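Local coordinates for glycoside hydrolase family 88 protein (Bacteroides vulgatus, PDB 4Q88) that is probably a glycoside hydrolase, although its substrate and activity are not established, at residues Met49-Leu54 / Ala350-Val355; Trp208-Gly213 / Gly269-Gly274. One frame throughout, in Å; residues are numbered along the deposited sequence.

Both contacts are largely buried, and each joins two helices that are distant in sequence. Contact 1 joins helices 39-55 and 341-358 near their C-terminal ends. Its packing is mostly apolar; two waters join a pair of glutamates, and Leu54 and Val355 are partly exposed. Contact 2 brings together the first turns of helices 209-225 and 272-287. There the backbones come close through glycine, and polar and charged groups do most of the work. The centres of the contacts lie about 20 Å apart, and their nearest atoms are about 8 Å apart. Helix 272-287 is common ground: it starts in contact 2, and further along it packs against Glu353 of contact 1.

Contact 1. Residues Met49-Leu54 / Ala350-Val355; sequences MEVCAL and AACERV
Helices 39-55 and 341-358, from near the two ends of the chain, run side by side here, with Leu54 and Val51 packed on Cys352. This is consistent with neighbouring helices closing the ring of an (alpha/alpha)6 barrel, the fold of this family. Their axes approach to 9.6 Å and are inclined by 21°, so the helices run nearly parallel.

Cys352 points toward the other helix, and its sulfur is the centre of the packing. Val51 CG2 meets Cys352 SG at 3.7 Å. Leu54 CG is anti to the backbone N (chi1 -176°), which sends the branched end across to helix 341-358. There the two methyls part. Leu54 CD2 lies 3.9 Å from Cys352 SG, while Leu54 CD1 lies 3.9 Å from Val355 CG1. Cutting Leu54 back to an alanine here would probably open a gap beside Cys352 SG and leave the methyls of Val355 without their partner on this helix.

On another side of Cys352 the contact turns polar. Glu50 lays its CG 3.8 Å from Cys352 CB, then bends at chi2 to bring its carboxylate near that of Glu353. Glu50 OE2 and Glu353 OE2 are 4.2 Å apart, and the carboxylate planes are turned 57° to each other. Two waters bridge these oxygens. One of them donates to both, at 2.7 Å from Glu50 OE2 and 2.9 Å from Glu353 OE2. This probably eases the repulsion between like charges. The second oxygen of Glu353, OE1, is bonded to Asn287.

Around the pair, helix 272-287 covers Glu353 through Tyr280, Leu283 and Trp284. Helix 58-70 brings Tyr60 against Val51. Helix 13-30 brings Ile20 to Leu54 and Leu16 to Val355.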
HETATM    1  N   MSE A  49      -9.452   7.798  -1.793  1.00 19.32           N
HETATM    2  CA  MSE A  49      -9.143   9.042  -1.097  1.00 19.29           C
HETATM    3  C   MSE A  49      -8.054   9.837  -1.841  1.00 19.29           C
HETATM    4  O   MSE A  49      -8.033  11.108  -1.840  1.00 19.63           O
HETATM    5  CB  MSE A  49      -8.757   8.681   0.370  1.00 20.31           C
HETATM    6  CG  MSE A  49      -9.859   8.107   1.276  1.00 22.02           C
HETATM    7 SE   MSE A  49     -11.440   9.283   1.192  0.70 28.03          SE
HETATM    8  CE  MSE A  49     -10.743  11.003   1.738  1.00 25.69           C
ATOM      9  N   GLU A  50      -7.120   9.123  -2.451  1.00 18.67           N
ATOM     10  CA  GLU A  50      -6.114   9.765  -3.324  1.00 19.25           C
ATOM     11  C   GLU A  50      -6.782  10.487  -4.508  1.00 19.31           C
ATOM     12  O   GLU A  50      -6.461  11.661  -4.796  1.00 19.60           O
ATOM     13  CB  GLU A  50      -5.107   8.756  -3.825  1.00 19.92           C
ATOM     14  CG  GLU A  50      -3.822   9.387  -4.320  1.00 21.33           C
ATOM     15  CD  GLU A  50      -2.957   9.932  -3.188  1.00 24.32           C
ATOM     16  OE1 GLU A  50      -3.049   9.454  -2.031  1.00 25.75           O
ATOM     17  OE2 GLU A  50      -2.153  10.868  -3.437  1.00 26.76           O
ATOM     18  N   VAL A  51      -7.729   9.828  -5.148  1.00 19.67           N
ATOM     19  CA  VAL A  51      -8.530  10.466  -6.239  1.00 20.74           C
ATOM     20  C   VAL A  51      -9.289  11.691  -5.740  1.00 20.93           C
ATOM     21  O   VAL A  51      -9.308  12.727  -6.411  1.00 22.75           O
ATOM     22  CB  VAL A  51      -9.495   9.487  -6.914  1.00 20.80           C
ATOM     23  CG1 VAL A  51     -10.211  10.149  -8.086  1.00 20.59           C
ATOM     24  CG2 VAL A  51      -8.724   8.294  -7.421  1.00 20.85           C
ATOM     25  N   CYS A  52      -9.868  11.587  -4.548  1.00 21.26           N
ATOM     26  CA  CYS A  52     -10.559  12.751  -3.965  1.00 21.86           C
ATOM     27  C   CYS A  52      -9.615  13.894  -3.700  1.00 21.81           C
ATOM     28  O   CYS A  52      -9.961  15.091  -3.927  1.00 21.31           O
ATOM     29  CB  CYS A  52     -11.286  12.412  -2.694  1.00 23.45           C
ATOM     30  SG  CYS A  52     -12.661  11.301  -2.939  1.00 24.15           S
ATOM     31  N   ALA A  53      -8.412  13.604  -3.230  1.00 20.06           N
ATOM     32  CA  ALA A  53      -7.426  14.669  -3.062  1.00 22.01           C
ATOM     33  C   ALA A  53      -7.063  15.361  -4.373  1.00 21.51           C
ATOM     34  O   ALA A  53      -6.766  16.552  -4.417  1.00 20.97           O
ATOM     35  CB  ALA A  53      -6.151  14.121  -2.397  1.00 22.57           C
ATOM     36  N   LEU A  54      -6.968  14.583  -5.447  1.00 21.40           N
ATOM     37  CA  LEU A  54      -6.534  15.095  -6.741  1.00 21.73           C
ATOM     38  C   LEU A  54      -7.665  15.845  -7.416  1.00 21.71           C
ATOM     39  O   LEU A  54      -7.400  16.792  -8.147  1.00 23.62           O
ATOM     40  CB  LEU A  54      -6.129  13.963  -7.675  1.00 21.24           C
ATOM     41  CG  LEU A  54      -5.579  14.335  -9.027  1.00 23.63           C
ATOM     42  CD1 LEU A  54      -4.187  14.931  -8.904  1.00 25.86           C
ATOM     43  CD2 LEU A  54      -5.562  13.090  -9.906  1.00 24.70           C
ATOM     44  N   ALA A 350      -0.960   5.231  -8.394  1.00 18.55           N
ATOM     45  CA  ALA A 350       0.046   5.496  -9.437  1.00 18.61           C
ATOM     46  C   ALA A 350      -0.477   6.550 -10.423  1.00 20.01           C
ATOM     47  O   ALA A 350       0.242   7.488 -10.774  1.00 18.53           O
ATOM     48  CB  ALA A 350       0.388   4.214 -10.206  1.00 18.95           C
ATOM     49  N   ALA A 351      -1.723   6.378 -10.845  1.00 20.30           N
ATOM     50  CA  ALA A 351      -2.335   7.267 -11.840  1.00 20.20           C
ATOM     51  C   ALA A 351      -2.441   8.703 -11.284  1.00 19.93           C
ATOM     52  O   ALA A 351      -2.083   9.670 -11.993  1.00 21.76           O
ATOM     53  CB  ALA A 351      -3.706   6.762 -12.279  1.00 20.90           C
ATOM     54  N   CYS A 352      -2.878   8.835 -10.029  1.00 19.88           N
ATOM     55  CA  CYS A 352      -2.992  10.184  -9.411  1.00 19.93           C
ATOM     56  C   CYS A 352      -1.624  10.864  -9.350  1.00 20.27           C
ATOM     57  O   CYS A 352      -1.462  12.066  -9.697  1.00 21.33           O
ATOM     58  CB  CYS A 352      -3.592  10.121  -8.030  1.00 18.66           C
ATOM     59  SG  CYS A 352      -5.328   9.712  -8.014  1.00 21.38           S
ATOM     60  N   GLU A 353      -0.626  10.124  -8.888  1.00 19.44           N
ATOM     61  CA  GLU A 353       0.713  10.687  -8.809  1.00 21.17           C
ATOM     62  C   GLU A 353       1.310  11.011 -10.187  1.00 20.26           C
ATOM     63  O   GLU A 353       2.131  11.928 -10.292  1.00 22.81           O
ATOM     64  CB  GLU A 353       1.641   9.774  -7.977  1.00 21.16           C
ATOM     65  CG  GLU A 353       2.785  10.513  -7.274  1.00 23.12           C
ATOM     66  CD  GLU A 353       2.407  11.601  -6.256  1.00 23.43           C
ATOM     67  OE1 GLU A 353       3.167  12.565  -6.170  1.00 24.05           O
ATOM     68  OE2 GLU A 353       1.405  11.504  -5.512  1.00 24.00           O
ATOM     69  N   ARG A 354       0.918  10.266 -11.215  1.00 18.85           N
ATOM     70  CA  ARG A 354       1.320  10.565 -12.568  1.00 20.59           C
ATOM     71  C   ARG A 354       0.787  11.938 -13.035  1.00 21.18           C
ATOM     72  O   ARG A 354       1.512  12.690 -13.681  1.00 23.06           O
ATOM     73  CB  ARG A 354       0.844   9.508 -13.521  1.00 21.37           C
ATOM     74  CG  ARG A 354       1.282   9.693 -14.970  1.00 22.29           C
ATOM     75  CD  ARG A 354       2.797   9.595 -15.127  1.00 24.07           C
ATOM     76  NE  ARG A 354       3.137   9.660 -16.542  1.00 25.20           N
ATOM     77  CZ  ARG A 354       4.348   9.605 -17.069  1.00 25.41           C
ATOM     78  NH1 ARG A 354       5.447   9.453 -16.347  1.00 25.48           N
ATOM     79  NH2 ARG A 354       4.436   9.684 -18.374  1.00 29.37           N
ATOM     80  N   VAL A 355      -0.458  12.240 -12.687  1.00 22.59           N
ATOM     81  CA  VAL A 355      -1.021  13.581 -12.970  1.00 22.87           C
ATOM     82  C   VAL A 355      -0.146  14.638 -12.302  1.00 24.26           C
ATOM     83  O   VAL A 355       0.235  15.639 -12.947  1.00 26.33           O
ATOM     84  CB  VAL A 355      -2.486  13.707 -12.490  1.00 23.99           C
ATOM     85  CG1 VAL A 355      -2.968  15.158 -12.654  1.00 25.56           C
ATOM     86  CG2 VAL A 355      -3.362  12.768 -13.250  1.00 24.15           C
TER
HETATM   87  O   HOH W   1      -1.348  11.953  -5.956  1.00 21.51           O
HETATM   88  O   HOH W   2       0.475  11.015  -2.806  1.00 27.18           O

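Contact 2. Residues Trp208-Gly213 / Gly269-Gly274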
ATOM      1  N   TRP A 208       9.238 -10.997  -2.704  1.00 14.62           N
ATOM      2  CA  TRP A 208       7.927 -10.878  -3.322  1.00 15.94           C
ATOM      3  C   TRP A 208       7.647  -9.468  -3.756  1.00 14.87           C
ATOM      4  O   TRP A 208       7.658  -8.553  -2.916  1.00 14.95           O
ATOM      5  CB  TRP A 208       6.857 -11.358  -2.356  1.00 17.13           C
ATOM      6  CG  TRP A 208       5.473 -11.381  -2.865  1.00 18.99           C
ATOM      7  CD1 TRP A 208       5.054 -11.810  -4.083  1.00 21.15           C
ATOM      8  CD2 TRP A 208       4.293 -11.057  -2.126  1.00 19.59           C
ATOM      9  NE1 TRP A 208       3.668 -11.719  -4.168  1.00 21.30           N
ATOM     10  CE2 TRP A 208       3.194 -11.260  -2.974  1.00 22.07           C
ATOM     11  CE3 TRP A 208       4.067 -10.555  -0.828  1.00 20.59           C
ATOM     12  CZ2 TRP A 208       1.863 -11.061  -2.552  1.00 22.78           C
ATOM     13  CZ3 TRP A 208       2.726 -10.292  -0.433  1.00 24.12           C
ATOM     14  CH2 TRP A 208       1.661 -10.529  -1.309  1.00 23.38           C
ATOM     15  N   SER A 209       7.261  -9.281  -5.018  1.00 15.30           N
ATOM     16  CA  SER A 209       6.990  -7.947  -5.578  1.00 15.81           C
ATOM     17  C   SER A 209       5.893  -7.183  -4.877  1.00 14.89           C
ATOM     18  O   SER A 209       6.139  -6.034  -4.436  1.00 16.14           O
ATOM     19  CB  SER A 209       6.595  -8.036  -7.082  1.00 16.39           C
ATOM     20  OG  SER A 209       6.312  -6.755  -7.638  1.00 18.59           O
ATOM     21  N   ARG A 210       4.687  -7.734  -4.745  1.00 15.54           N
ATOM     22  CA  ARG A 210       3.612  -6.938  -4.101  1.00 15.30           C
ATOM     23  C   ARG A 210       4.048  -6.619  -2.655  1.00 14.54           C
ATOM     24  O   ARG A 210       3.807  -5.506  -2.169  1.00 14.88           O
ATOM     25  CB  ARG A 210       2.255  -7.666  -4.156  1.00 16.50           C
ATOM     26  CG  ARG A 210       1.296  -7.011  -3.253  1.00 17.45           C
ATOM     27  CD  ARG A 210      -0.150  -7.283  -3.600  1.00 18.53           C
ATOM     28  NE  ARG A 210      -0.611  -8.631  -3.320  1.00 18.97           N
ATOM     29  CZ  ARG A 210      -1.166  -9.445  -4.217  1.00 19.22           C
ATOM     30  NH1 ARG A 210      -1.644 -10.640  -3.816  1.00 20.65           N
ATOM     31  NH2 ARG A 210      -1.262  -9.104  -5.485  1.00 19.51           N
ATOM     32  N   GLY A 211       4.757  -7.525  -1.987  1.00 14.43           N
ATOM     33  CA  GLY A 211       5.259  -7.286  -0.604  1.00 13.12           C
ATOM     34  C   GLY A 211       6.145  -6.032  -0.535  1.00 14.27           C
ATOM     35  O   GLY A 211       5.965  -5.129   0.311  1.00 16.67           O
ATOM     36  N   ASP A 212       7.153  -5.987  -1.382  1.00 14.45           N
ATOM     37  CA  ASP A 212       8.018  -4.841  -1.463  1.00 16.61           C
ATOM     38  C   ASP A 212       7.322  -3.607  -1.996  1.00 15.00           C
ATOM     39  O   ASP A 212       7.657  -2.465  -1.541  1.00 16.33           O
ATOM     40  CB  ASP A 212       9.314  -5.127  -2.192  1.00 16.06           C
ATOM     41  CG  ASP A 212      10.276  -5.884  -1.335  1.00 18.13           C
ATOM     42  OD1 ASP A 212      10.900  -5.230  -0.507  1.00 16.41           O
ATOM     43  OD2 ASP A 212      10.288  -7.161  -1.377  1.00 17.23           O
ATOM     44  N   GLY A 213       6.330  -3.788  -2.853  1.00 14.83           N
ATOM     45  CA  GLY A 213       5.460  -2.655  -3.253  1.00 16.37           C
ATOM     46  C   GLY A 213       4.757  -2.033  -2.063  1.00 16.38           C
ATOM     47  O   GLY A 213       4.733  -0.807  -1.909  1.00 14.83           O
ATOM     48  N   GLY A 269       6.372 -13.256 -16.134  1.00 20.23           N
ATOM     49  CA  GLY A 269       5.425 -12.440 -16.901  1.00 20.84           C
ATOM     50  C   GLY A 269       4.908 -11.279 -16.092  1.00 19.13           C
ATOM     51  O   GLY A 269       5.242 -11.114 -14.918  1.00 19.50           O
ATOM     52  N   PRO A 270       4.074 -10.484 -16.714  1.00 18.92           N
ATOM     53  CA  PRO A 270       3.510  -9.310 -16.050  1.00 19.53           C
ATOM     54  C   PRO A 270       2.802  -9.597 -14.743  1.00 19.76           C
ATOM     55  O   PRO A 270       2.098 -10.627 -14.594  1.00 18.74           O
ATOM     56  CB  PRO A 270       2.471  -8.803 -17.034  1.00 22.02           C
ATOM     57  CG  PRO A 270       2.617  -9.551 -18.283  1.00 22.39           C
ATOM     58  CD  PRO A 270       3.572 -10.678 -18.097  1.00 20.34           C
ATOM     59  N   GLU A 271       2.943  -8.645 -13.811  1.00 18.54           N
ATOM     60  CA  GLU A 271       2.125  -8.569 -12.616  1.00 18.62           C
ATOM     61  C   GLU A 271       1.926  -7.066 -12.315  1.00 18.12           C
ATOM     62  O   GLU A 271       2.863  -6.282 -12.411  1.00 20.35           O
ATOM     63  CB  GLU A 271       2.734  -9.325 -11.421  1.00 18.27           C
ATOM     64  CG  GLU A 271       1.695  -9.656 -10.340  1.00 19.29           C
ATOM     65  CD  GLU A 271       1.331  -8.465  -9.435  1.00 19.18           C
ATOM     66  OE1 GLU A 271       2.271  -7.743  -9.059  1.00 18.65           O
ATOM     67  OE2 GLU A 271       0.112  -8.286  -9.096  1.00 17.39           O
ATOM     68  N   THR A 272       0.690  -6.692 -12.029  1.00 16.75           N
ATOM     69  CA  THR A 272       0.313  -5.276 -11.942  1.00 17.15           C
ATOM     70  C   THR A 272       0.415  -4.650 -10.548  1.00 17.86           C
ATOM     71  O   THR A 272       0.681  -3.443 -10.444  1.00 19.06           O
ATOM     72  CB  THR A 272      -1.093  -5.101 -12.496  1.00 16.95           C
ATOM     73  OG1 THR A 272      -1.044  -5.388 -13.904  1.00 18.46           O
ATOM     74  CG2 THR A 272      -1.653  -3.680 -12.256  1.00 18.16           C
ATOM     75  N   SER A 273       0.054  -5.388  -9.511  1.00 17.18           N
ATOM     76  CA  SER A 273      -0.118  -4.745  -8.207  1.00 18.06           C
ATOM     77  C   SER A 273       1.205  -4.290  -7.637  1.00 17.44           C
ATOM     78  O   SER A 273       1.317  -3.146  -7.193  1.00 17.76           O
ATOM     79  CB  SER A 273      -0.879  -5.619  -7.222  1.00 19.40           C
ATOM     80  OG  SER A 273      -0.223  -6.864  -6.978  1.00 18.43           O
ATOM     81  N   GLY A 274       2.237  -5.125  -7.699  1.00 17.18           N
ATOM     82  CA  GLY A 274       3.567  -4.659  -7.301  1.00 17.33           C
ATOM     83  C   GLY A 274       4.044  -3.477  -8.130  1.00 16.35           C
ATOM     84  O   GLY A 274       4.385  -2.394  -7.612  1.00 16.20           O
TER
HETATM   85  O   HOH W   3       4.709  -6.660  -9.757  1.00 16.36           O
HETATM   86  O   HOH W   4       3.404  -9.493  -6.884  1.00 20.18           O
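Ser209, in the first turn of helix 209-225, faces Gly274 in the first turn of helix 272-287. Two helix N-termini thus meet in the buried interior of the fold, one of them capped by Glu271. Ser209 OG sits 3.5 Å from Gly274 CA. A CB on Gly274 would clash with this hydroxyl, so glycine is what lets the two turns come so near. A water 2.7 Å from Ser209 OG also lies within bonding range of Glu271 OE1, and probably links the two.

At Arg210 the backbones are closest, with Arg210 CA 3.9 Å from Gly274 CA. The side chain then runs past Ser273 and bends at chi3. Its NH2 gives a hydrogen bond to Ser273 OG of 2.9 Å, with an N-H...O angle of 159°. The hydroxyl lies at the guanidinium edge, close to its plane. Ser273 OG stands between its own backbone N and carbonyl carbon (chi1 60°). From there Ser273 OG donates to Glu271 OE2 at 2.6 Å. Arg210 NH2 itself reaches Glu271 OE2 only in a long salt bridge of 3.9 Å.

Glu271 is the N-cap of helix 272-287. Its OE1 accepts from Gly274 N at 3.0 Å with the syn lone pair. Its OE2 accepts from Ser273 N, which comes from above the carboxylate plane, 44° out of it. Gln322 N is a further donor to OE2. The backbone O of Gln322 accepts from Arg210 NH2, and that of Pro323 from Arg210 NH1.

The buried carboxylate is thus gripped at both oxygens, which should hold its rotation. The helix start, and to a lesser degree the more distant arginine, probably offset its negative charge. Ser273 stands between Arg210 and Glu271, accepting from the one and donating to the other.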